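Local coordinates for putative NAD-dependent epimerase/dehydratase (Bacillus halodurans, PDB 3E8X), which binds NADP and is probably an epimerase, dehydratase or related short-chain dehydrogenase, though its reaction is unknown, at residues Tyr165-Pro170 and Gly215-Val220; Phe126-Ser131 and Leu153-Leu158; Gln210-Gly215 and Lys229-Leu234. All blocks are in the same frame, centred on the assembly; numbering follows the deposited sequence.

In the fold
Contacts 1 and 2 lie side by side in the Rossmann sheet, their centres about 8 Å apart. Strand 125-129 of contact 2 pairs with strand 164-174 of contact 1. The R169 NH2 to D155 OD2 salt bridge, 2.9 Å, ties the two together on the side of helix 145-160. Both reach the NADP pocket: S130 and S131 through contact 2, P170 through contact 1. Contact 3 sits at the far, outer end of contact 1, with centres about 10 Å apart, and shares G215 with it. There T166 OG1 bonds T213 O at 2.9 Å. Contact 3 is away from the NADP site and does not touch contact 2.

Contact 1 (Tyr165-Pro170 and Gly215-Val220)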
loop_
_atom_site.group_PDB
_atom_site.type_symbol
_atom_site.label_atom_id
_atom_site.label_comp_id
_atom_site.label_asym_id
_atom_site.label_seq_id
_atom_site.Cartn_x
_atom_site.Cartn_y
_atom_site.Cartn_z
ATOM N N TYR A 165 18.291 -7.669 0.413
ATOM C CA TYR A 165 17.919 -6.268 0.328
ATOM C C TYR A 165 18.769 -5.413 1.240
ATOM O O TYR A 165 19.335 -5.892 2.205
ATOM C CB TYR A 165 16.414 -6.044 0.629
ATOM C CG TYR A 165 15.980 -6.310 2.064
ATOM C CD1 TYR A 165 16.113 -5.334 3.043
ATOM C CD2 TYR A 165 15.418 -7.542 2.440
ATOM C CE1 TYR A 165 15.725 -5.567 4.366
ATOM C CE2 TYR A 165 15.037 -7.783 3.790
ATOM C CZ TYR A 165 15.175 -6.783 4.722
ATOM O OH TYR A 165 14.814 -7.001 6.036
ATOM N N THR A 166 18.817 -4.123 0.923
ATOM C CA THR A 166 19.222 -3.075 1.886
ATOM C C THR A 166 18.273 -1.917 1.621
ATOM O O THR A 166 18.052 -1.545 0.458
ATOM C CB THR A 166 20.688 -2.595 1.668
ATOM O OG1 THR A 166 21.579 -3.709 1.737
ATOM C CG2 THR A 166 21.059 -1.558 2.745
ATOM N N ILE A 167 17.723 -1.384 2.704
ATOM C CA ILE A 167 16.844 -0.198 2.711
ATOM C C ILE A 167 17.564 0.996 3.383
ATOM O O ILE A 167 17.973 0.958 4.572
ATOM C CB ILE A 167 15.471 -0.419 3.441
ATOM C CG1 ILE A 167 14.663 -1.596 2.820
ATOM C CG2 ILE A 167 14.624 0.845 3.414
ATOM C CD1 ILE A 167 13.600 -2.221 3.767
ATOM N N VAL A 168 17.749 2.014 2.543
ATOM C CA VAL A 168 18.395 3.298 2.892
ATOM C C VAL A 168 17.294 4.331 3.050
ATOM O O VAL A 168 16.586 4.627 2.105
ATOM C CB VAL A 168 19.395 3.720 1.782
ATOM C CG1 VAL A 168 20.259 4.931 2.223
ATOM C CG2 VAL A 168 20.275 2.507 1.416
ATOM N N ARG A 169 17.178 4.876 4.261
ATOM C CA ARG A 169 16.188 5.904 4.576
ATOM C C ARG A 169 16.871 7.256 4.789
ATOM O O ARG A 169 17.211 7.604 5.923
ATOM C CB ARG A 169 15.389 5.480 5.829
ATOM C CG ARG A 169 14.501 4.287 5.554
ATOM C CD ARG A 169 13.907 3.658 6.792
ATOM N NE ARG A 169 12.823 2.768 6.396
ATOM C CZ ARG A 169 12.073 2.061 7.230
ATOM N NH1 ARG A 169 12.272 2.094 8.532
ATOM N NH2 ARG A 169 11.072 1.352 6.744
ATOM N N PRO A 170 17.092 8.032 3.703
ATOM C CA PRO A 170 17.657 9.354 3.928
ATOM C C PRO A 170 16.719 10.276 4.686
ATOM O O PRO A 170 15.489 10.150 4.575
ATOM C CB PRO A 170 17.915 9.913 2.525
ATOM C CG PRO A 170 17.484 8.894 1.568
ATOM C CD PRO A 170 16.840 7.764 2.285
ATOM N N GLY A 215 19.949 -7.381 4.382
ATOM C CA GLY A 215 18.961 -7.392 5.469
ATOM C C GLY A 215 18.936 -6.183 6.374
ATOM O O GLY A 215 18.191 -6.138 7.357
ATOM N N LYS A 216 19.720 -5.177 6.028
ATOM C CA LYS A 216 19.851 -3.940 6.812
ATOM C C LYS A 216 18.906 -2.852 6.369
ATOM O O LYS A 216 18.789 -2.563 5.185
ATOM C CB LYS A 216 21.271 -3.375 6.697
ATOM C CG LYS A 216 22.338 -4.314 7.176
ATOM C CD LYS A 216 22.444 -4.397 8.650
ATOM C CE LYS A 216 23.513 -5.458 8.997
ATOM N NZ LYS A 216 24.091 -5.149 10.327
ATOM N N THR A 217 18.211 -2.260 7.343
ATOM C CA THR A 217 17.435 -1.048 7.142
ATOM C C THR A 217 18.054 0.022 8.040
ATOM O O THR A 217 18.188 -0.196 9.254
ATOM C CB THR A 217 15.911 -1.236 7.500
ATOM O OG1 THR A 217 15.364 -2.280 6.700
ATOM C CG2 THR A 217 15.079 0.108 7.373
ATOM N N PHE A 218 18.394 1.176 7.468
ATOM C CA PHE A 218 18.967 2.261 8.282
ATOM C C PHE A 218 18.590 3.622 7.759
ATOM O O PHE A 218 18.389 3.824 6.552
ATOM C CB PHE A 218 20.537 2.109 8.426
ATOM C CG PHE A 218 21.281 2.300 7.135
ATOM C CD1 PHE A 218 21.784 3.541 6.791
ATOM C CD2 PHE A 218 21.380 1.260 6.221
ATOM C CE1 PHE A 218 22.433 3.732 5.560
ATOM C CE2 PHE A 218 22.003 1.444 5.001
ATOM C CZ PHE A 218 22.540 2.670 4.677
ATOM N N GLU A 219 18.584 4.573 8.685
ATOM C CA GLU A 219 18.417 6.002 8.368
ATOM C C GLU A 219 19.797 6.685 8.232
ATOM O O GLU A 219 20.756 6.283 8.877
ATOM C CB GLU A 219 17.532 6.681 9.418
ATOM C CG GLU A 219 16.129 6.051 9.489
ATOM C CD GLU A 219 15.277 6.535 10.670
ATOM O OE1 GLU A 219 15.662 7.535 11.341
ATOM O OE2 GLU A 219 14.227 5.887 10.918
ATOM N N VAL A 220 19.889 7.672 7.339
ATOM C CA VAL A 220 21.169 8.323 7.033
ATOM C C VAL A 220 21.016 9.836 6.892
ATOM O O VAL A 220 20.131 10.308 6.164
ATOM C CB VAL A 220 21.913 7.635 5.825
ATOM C CG1 VAL A 220 21.124 7.692 4.498
ATOM C CG2 VAL A 220 23.375 8.164 5.736
HETATM O O HOH W 1 15.725 -4.785 7.787
HETATM O O HOH W 2 14.434 3.304 10.085
#
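Y165 OH, G215 O and T217 OG1 grip one water between the two segments. The water donates to G215 O at 2.8 Å. It lies in the plane of the Y165 ring, at the edge. G215 CA covers one face of that ring, 4.0 Å from the centroid. Y165 CG stands between the backbone N and the carbonyl carbon (chi1 68°), which swings the ring toward G215. Backbone bonds then run in parallel register, from G215 N to Y165 O at 2.7 Å as far as V220 N to R169 O at 3.0 Å. On one side of the sheet, T217 CG2 lies over a face of the R169 guanidinium, 3.6 Å from CZ. A second water joins R169 NH1 to E219 OE2. R169 NH2 is held by D155, and E219 by H187 and F188. V168, F218 and V220 make the apolar packing on the other side. V168 CG1 meets V220 CG1 at 3.7 Å. F218 CZ lies against V168 CG2, and T166 CG2 comes to the edge of the F218 ring. Helix 197-207 packs on this side. P170 touches the NADP. Such neighbouring parallel strands, with the cofactor near their C-terminal ends, are typical of the Rossmann fold.

Contact 2 (Phe126-Ser131 and Leu153-Leu158). With NAP (NADP nicotinamide-adenine-dinucleotide phosphate), chain B.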
loop_
_atom_site.group_PDB
_atom_site.type_symbol
_atom_site.label_atom_id
_atom_site.label_comp_id
_atom_site.label_asym_id
_atom_site.label_seq_id
_atom_site.Cartn_x
_atom_site.Cartn_y
_atom_site.Cartn_z
ATOM N N PHE A 126 18.921 -6.084 -4.076
ATOM C CA PHE A 126 17.948 -5.028 -4.202
ATOM C C PHE A 126 18.219 -3.921 -3.163
ATOM O O PHE A 126 18.226 -4.170 -1.941
ATOM C CB PHE A 126 16.541 -5.602 -4.047
ATOM C CG PHE A 126 15.439 -4.701 -4.548
ATOM C CD1 PHE A 126 14.726 -5.038 -5.696
ATOM C CD2 PHE A 126 15.078 -3.548 -3.854
ATOM C CE1 PHE A 126 13.713 -4.223 -6.152
ATOM C CE2 PHE A 126 14.064 -2.712 -4.325
ATOM C CZ PHE A 126 13.378 -3.056 -5.476
ATOM N N ILE A 127 18.438 -2.703 -3.652
ATOM C CA ILE A 127 18.580 -1.527 -2.783
ATOM C C ILE A 127 17.361 -0.593 -2.959
ATOM O O ILE A 127 17.070 -0.104 -4.055
ATOM C CB ILE A 127 19.896 -0.730 -3.106
ATOM C CG1 ILE A 127 21.071 -1.705 -3.454
ATOM C CG2 ILE A 127 20.203 0.343 -1.990
ATOM C CD1 ILE A 127 21.430 -2.656 -2.385
HETATM N N MSE A 128 16.636 -0.387 -1.863
HETATM C CA MSE A 128 15.542 0.528 -1.796
HETATM C C MSE A 128 16.001 1.896 -1.273
HETATM O O MSE A 128 16.657 2.006 -0.236
HETATM C CB MSE A 128 14.487 -0.033 -0.867
HETATM C CG MSE A 128 13.412 0.942 -0.497
HETATM SE SE MSE A 128 12.319 1.201 -2.090
HETATM C CE MSE A 128 11.310 -0.417 -2.174
ATOM N N VAL A 129 15.667 2.944 -2.022
ATOM C CA VAL A 129 15.801 4.328 -1.552
ATOM C C VAL A 129 14.450 4.721 -0.993
ATOM O O VAL A 129 13.512 4.956 -1.709
ATOM C CB VAL A 129 16.260 5.291 -2.669
ATOM C CG1 VAL A 129 16.466 6.694 -2.133
ATOM C CG2 VAL A 129 17.530 4.742 -3.324
ATOM N N SER A 130 14.399 4.766 0.319
ATOM C CA SER A 130 13.220 5.053 1.058
ATOM C C SER A 130 13.327 6.460 1.670
ATOM O O SER A 130 13.743 7.403 0.997
ATOM C CB SER A 130 13.049 3.959 2.127
ATOM O OG SER A 130 11.848 4.103 2.804
ATOM N N SER A 131 12.874 6.614 2.909
ATOM C CA SER A 131 12.841 7.915 3.598
ATOM C C SER A 131 12.740 7.701 5.114
ATOM O O SER A 131 12.150 6.723 5.567
ATOM C CB SER A 131 11.638 8.743 3.104
ATOM O OG SER A 131 11.525 10.051 3.682
ATOM N N LEU A 153 5.093 1.070 3.196
ATOM C CA LEU A 153 4.454 -0.166 2.753
ATOM C C LEU A 153 5.281 -0.822 1.668
ATOM O O LEU A 153 5.312 -2.049 1.567
ATOM C CB LEU A 153 3.017 0.071 2.320
ATOM C CG LEU A 153 2.061 0.437 3.450
ATOM C CD1 LEU A 153 0.684 0.820 2.853
ATOM C CD2 LEU A 153 1.955 -0.718 4.529
ATOM N N ALA A 154 5.983 -0.020 0.878
ATOM C CA ALA A 154 6.930 -0.569 -0.108
ATOM C C ALA A 154 8.103 -1.229 0.598
ATOM O O ALA A 154 8.534 -2.309 0.217
ATOM C CB ALA A 154 7.395 0.527 -1.113
ATOM N N ASP A 155 8.607 -0.596 1.658
ATOM C CA ASP A 155 9.662 -1.173 2.475
ATOM C C ASP A 155 9.244 -2.500 3.065
ATOM O O ASP A 155 10.032 -3.447 3.096
ATOM C CB ASP A 155 10.077 -0.205 3.619
ATOM C CG ASP A 155 10.873 0.993 3.131
ATOM O OD1 ASP A 155 11.267 1.003 1.937
ATOM O OD2 ASP A 155 11.110 1.924 3.952
ATOM N N ASP A 156 8.008 -2.581 3.537
ATOM C CA ASP A 156 7.505 -3.835 4.124
ATOM C C ASP A 156 7.367 -4.977 3.114
ATOM O O ASP A 156 7.651 -6.113 3.429
ATOM C CB ASP A 156 6.181 -3.598 4.851
ATOM C CG ASP A 156 6.356 -2.811 6.146
ATOM O OD1 ASP A 156 7.509 -2.604 6.628
ATOM O OD2 ASP A 156 5.330 -2.347 6.661
ATOM N N GLU A 157 6.954 -4.655 1.905
ATOM C CA GLU A 157 6.933 -5.623 0.821
ATOM C C GLU A 157 8.344 -6.216 0.552
ATOM O O GLU A 157 8.520 -7.417 0.395
ATOM C CB GLU A 157 6.357 -4.967 -0.443
ATOM C CG GLU A 157 6.176 -5.935 -1.601
ATOM C CD GLU A 157 4.862 -6.730 -1.555
ATOM O OE1 GLU A 157 3.967 -6.517 -0.678
ATOM O OE2 GLU A 157 4.702 -7.535 -2.492
ATOM N N LEU A 158 9.351 -5.354 0.506
ATOM C CA LEU A 158 10.752 -5.772 0.358
ATOM C C LEU A 158 11.221 -6.640 1.514
ATOM O O LEU A 158 11.861 -7.676 1.297
ATOM C CB LEU A 158 11.672 -4.547 0.212
ATOM C CG LEU A 158 13.137 -4.788 -0.202
ATOM C CD1 LEU A 158 13.230 -5.716 -1.411
ATOM C CD2 LEU A 158 13.895 -3.401 -0.426
HETATM P PA NAP B . 13.417 12.820 -8.301
HETATM O O1A NAP B . 11.938 13.220 -8.302
HETATM O O2A NAP B . 14.461 13.804 -8.782
HETATM O O5B NAP B . 13.498 11.403 -9.079
HETATM C C5B NAP B . 12.344 10.617 -9.432
HETATM C C4B NAP B . 12.478 9.932 -10.791
HETATM O O4B NAP B . 11.385 9.002 -10.898
HETATM C C3B NAP B . 12.385 10.865 -12.026
HETATM O O3B NAP B . 13.534 10.811 -12.891
HETATM C C2B NAP B . 11.181 10.357 -12.801
HETATM O O2B NAP B . 11.282 10.386 -14.246
HETATM C C1B NAP B . 11.082 8.912 -12.286
HETATM N N9A NAP B . 9.743 8.355 -12.604
HETATM C C8A NAP B . 8.555 8.921 -12.340
HETATM N N7A NAP B . 7.580 8.130 -12.829
HETATM C C5A NAP B . 8.175 7.061 -13.396
HETATM C C6A NAP B . 7.703 5.921 -14.056
HETATM N N6A NAP B . 6.377 5.730 -14.215
HETATM N N1A NAP B . 8.567 5.011 -14.562
HETATM C C2A NAP B . 9.879 5.197 -14.415
HETATM N N3A NAP B . 10.374 6.283 -13.787
HETATM C C4A NAP B . 9.541 7.223 -13.266
HETATM O O3 NAP B . 13.791 12.411 -6.761
HETATM P PN NAP B . 15.243 12.491 -6.016
HETATM O O1N NAP B . 15.346 13.872 -5.430
HETATM O O2N NAP B . 16.235 11.836 -6.952
HETATM O O5D NAP B . 15.060 11.614 -4.684
HETATM C C5D NAP B . 15.095 10.192 -4.730
HETATM C C4D NAP B . 14.027 9.677 -3.781
HETATM O O4D NAP B . 14.297 10.058 -2.431
HETATM C C3D NAP B . 12.659 10.254 -4.113
HETATM O O3D NAP B . 12.055 9.456 -5.143
HETATM C C2D NAP B . 11.944 10.314 -2.759
HETATM O O2D NAP B . 10.969 9.306 -2.604
HETATM C C1D NAP B . 13.056 10.104 -1.704
HETATM N N1N NAP B . 13.125 11.118 -0.607
HETATM C C2N NAP B . 13.003 12.448 -0.833
HETATM C C3N NAP B . 13.093 13.364 0.237
HETATM C C7N NAP B . 13.002 14.861 0.036
HETATM O O7N NAP B . 13.422 15.610 0.938
HETATM N N7N NAP B . 12.529 15.327 -1.132
HETATM C C4N NAP B . 13.310 12.886 1.531
HETATM C C5N NAP B . 13.438 11.522 1.732
HETATM C C6N NAP B . 13.344 10.670 0.645
HETATM P P2B NAP B . 11.298 11.741 -15.166
HETATM O O1X NAP B . 12.738 12.172 -15.247
HETATM O O2X NAP B . 10.764 11.269 -16.515
HETATM O O3X NAP B . 10.441 12.714 -14.385
#
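The beta-alpha-beta unit of strand 125-129, helix 145-160 and strand 164-174 is part of the NADP-binding Rossmann fold. Here the helix packs on the first strand, running nearly antiparallel to it (166°). The helix also carries Y147 and K151, in the YxxxK spacing of short-chain dehydrogenases. S130 OG donates to D155 OD2 at 2.6 Å. It meets the syn side of that oxygen, 16° out of the carboxylate plane. The same oxygen takes a salt bridge from R169 NH2, which leaves this buried carboxylate with two partners. An alanine at D155 would remove both bonds and is likely to leave the R169 charge without its mate and the S130 hydroxyl free to turn. D155 OD1 rests against CG of selenomethionine M128, 3.2 Å away. Farther along the helix, toward L158, the packing is apolar. L158 CD2 presses on M128 CB at 3.4 Å, tighter than usual. L158 CD1 lies off-centre over the F126 ring, 4.2 Å from its centroid. The M128 chain bends at chi2 and chi3, bringing CE to A154 CB. Beyond the strand the chain meets the nicotinamide. S130 O lies 3.3 Å from C6N of the NADP, and S131 OG 3.1 Å from C5N.

Contact 3 (Gln210-Gly215 and Lys229-Leu234); sequences QQHTIG and KVVEQL
H212 and V231 join the loop after helix 197-207 to the short C-terminal helix 227-232, at the outer end of the Rossmann domain. One polar bond crosses the contact. H212 NE2 donates to V231 O at 2.6 Å, with an N-H...O angle of 157°. The oxygen lies close to the imidazole plane, at the ring edge. The donor is tilted 19° from the carbonyl plane. H212 CG stands between its backbone N and carbonyl carbon (chi1 78°), which directs the ring to the last turn of the helix. V231 O also takes a weak backbone bond from L234 N.

Within the loop, Q210 O accepts twice from T213: from OG1 at 2.7 Å and from the backbone N at 3.0 Å. These bonds close the 3-10 turn 211-213 and fix the rotation of the T213 side chain. Its methyl is thereby turned to the apolar part. T213 O is hydrogen-bonded to T166 OG1 of strand 164-174.

The apolar contacts are few and loose. V231 CG1 is met by Q210 CG at 4.1 Å, the two side chains crossing at about a right angle. L207 of helix 197-207 touches both V231 and L234 and extends this patch. T213 CG2 lies over one face of the H212 ring, 3.7 Å above its plane. The same methyl reaches V231 CG1 at 4.1 Å and L234 CD1 at 3.9 Å.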
loop_
_atom_site.group_PDB
_atom_site.type_symbol
_atom_site.label_atom_id
_atom_site.label_comp_id
_atom_site.label_asym_id
_atom_site.label_seq_id
_atom_site.Cartn_x
_atom_site.Cartn_y
_atom_site.Cartn_z
ATOM N N GLN A 210 28.258 -4.963 -0.978
ATOM C CA GLN A 210 28.638 -5.375 0.375
ATOM C C GLN A 210 27.631 -6.348 0.990
ATOM O O GLN A 210 26.548 -5.958 1.410
ATOM C CB GLN A 210 28.859 -4.143 1.248
ATOM C CG GLN A 210 29.898 -3.200 0.654
ATOM C CD GLN A 210 31.300 -3.799 0.572
ATOM O OE1 GLN A 210 31.910 -3.913 -0.511
ATOM N NE2 GLN A 210 31.811 -4.193 1.702
ATOM N N GLN A 211 28.042 -7.615 1.051
ATOM C CA GLN A 211 27.227 -8.735 1.550
ATOM C C GLN A 211 26.792 -8.490 3.011
ATOM O O GLN A 211 25.700 -8.839 3.401
ATOM C CB GLN A 211 28.003 -10.071 1.355
ATOM C CG GLN A 211 27.419 -11.342 2.013
ATOM C CD GLN A 211 28.197 -12.660 1.677
ATOM O OE1 GLN A 211 29.248 -12.979 2.267
ATOM N NE2 GLN A 211 27.652 -13.428 0.729
ATOM N N HIS A 212 27.654 -7.874 3.813
ATOM C CA HIS A 212 27.356 -7.648 5.204
ATOM C C HIS A 212 26.250 -6.616 5.380
ATOM O O HIS A 212 25.781 -6.406 6.491
ATOM C CB HIS A 212 28.611 -7.276 6.007
ATOM C CG HIS A 212 29.063 -5.839 5.849
ATOM N ND1 HIS A 212 29.959 -5.440 4.882
ATOM C CD2 HIS A 212 28.798 -4.732 6.587
ATOM C CE1 HIS A 212 30.151 -4.136 4.970
ATOM N NE2 HIS A 212 29.474 -3.683 6.012
ATOM N N THR A 213 25.823 -5.963 4.295
ATOM C CA THR A 213 24.756 -4.948 4.421
ATOM C C THR A 213 23.393 -5.552 4.087
ATOM O O THR A 213 22.352 -4.888 4.259
ATOM C CB THR A 213 25.018 -3.665 3.606
ATOM O OG1 THR A 213 24.937 -3.944 2.203
ATOM C CG2 THR A 213 26.400 -2.995 3.998
ATOM N N ILE A 214 23.393 -6.818 3.651
ATOM C CA ILE A 214 22.148 -7.541 3.333
ATOM C C ILE A 214 21.254 -7.680 4.566
ATOM O O ILE A 214 21.748 -8.018 5.661
ATOM C CB ILE A 214 22.418 -8.913 2.688
ATOM C CG1 ILE A 214 23.029 -8.732 1.290
ATOM C CG2 ILE A 214 21.135 -9.794 2.669
ATOM C CD1 ILE A 214 23.720 -10.032 0.741
ATOM N N GLY A 215 19.949 -7.381 4.382
ATOM C CA GLY A 215 18.961 -7.392 5.469
ATOM C C GLY A 215 18.936 -6.183 6.374
ATOM O O GLY A 215 18.191 -6.138 7.357
ATOM N N LYS A 229 33.711 4.165 5.977
ATOM C CA LYS A 229 33.760 3.674 7.345
ATOM C C LYS A 229 32.370 3.371 7.934
ATOM O O LYS A 229 32.178 2.380 8.650
ATOM C CB LYS A 229 34.553 4.651 8.207
ATOM C CG LYS A 229 34.640 4.267 9.638
ATOM C CD LYS A 229 35.558 5.198 10.397
ATOM C CE LYS A 229 35.529 4.903 11.844
ATOM N NZ LYS A 229 36.195 5.980 12.584
ATOM N N VAL A 230 31.389 4.212 7.632
ATOM C CA VAL A 230 30.018 3.970 8.079
ATOM C C VAL A 230 29.524 2.636 7.523
ATOM O O VAL A 230 28.900 1.857 8.241
ATOM C CB VAL A 230 29.067 5.171 7.687
ATOM C CG1 VAL A 230 27.696 4.752 7.648
ATOM C CG2 VAL A 230 29.221 6.381 8.690
ATOM N N VAL A 231 29.820 2.370 6.239
ATOM C CA VAL A 231 29.340 1.176 5.559
ATOM C C VAL A 231 30.036 -0.064 6.083
ATOM O O VAL A 231 29.399 -1.095 6.197
ATOM C CB VAL A 231 29.401 1.283 3.979
ATOM C CG1 VAL A 231 29.151 -0.088 3.295
ATOM C CG2 VAL A 231 28.357 2.340 3.443
ATOM N N GLU A 232 31.337 0.043 6.409
ATOM C CA GLU A 232 32.105 -1.020 7.067
ATOM C C GLU A 232 31.489 -1.507 8.349
ATOM O O GLU A 232 31.609 -2.672 8.678
ATOM C CB GLU A 232 33.510 -0.546 7.399
ATOM C CG GLU A 232 34.410 -0.460 6.170
ATOM C CD GLU A 232 35.683 0.385 6.365
ATOM O OE1 GLU A 232 35.999 0.856 7.500
ATOM O OE2 GLU A 232 36.366 0.575 5.332
ATOM N N GLN A 233 30.821 -0.604 9.063
ATOM C CA GLN A 233 30.307 -0.890 10.399
ATOM C C GLN A 233 28.832 -1.175 10.425
ATOM O O GLN A 233 28.296 -1.475 11.456
ATOM C CB GLN A 233 30.669 0.265 11.310
ATOM C CG GLN A 233 32.182 0.396 11.421
ATOM C CD GLN A 233 32.631 1.374 12.431
ATOM O OE1 GLN A 233 31.923 1.648 13.412
ATOM N NE2 GLN A 233 33.846 1.855 12.268
ATOM N N LEU A 234 28.186 -1.128 9.267
ATOM C CA LEU A 234 26.757 -1.430 9.186
ATOM C C LEU A 234 26.593 -2.913 9.439
ATOM O O LEU A 234 25.597 -3.224 10.025
ATOM C CB LEU A 234 26.160 -1.057 7.833
ATOM C CG LEU A 234 25.779 0.368 7.427
ATOM C CD1 LEU A 234 25.365 0.213 5.973
ATOM C CD2 LEU A 234 24.672 0.985 8.257
#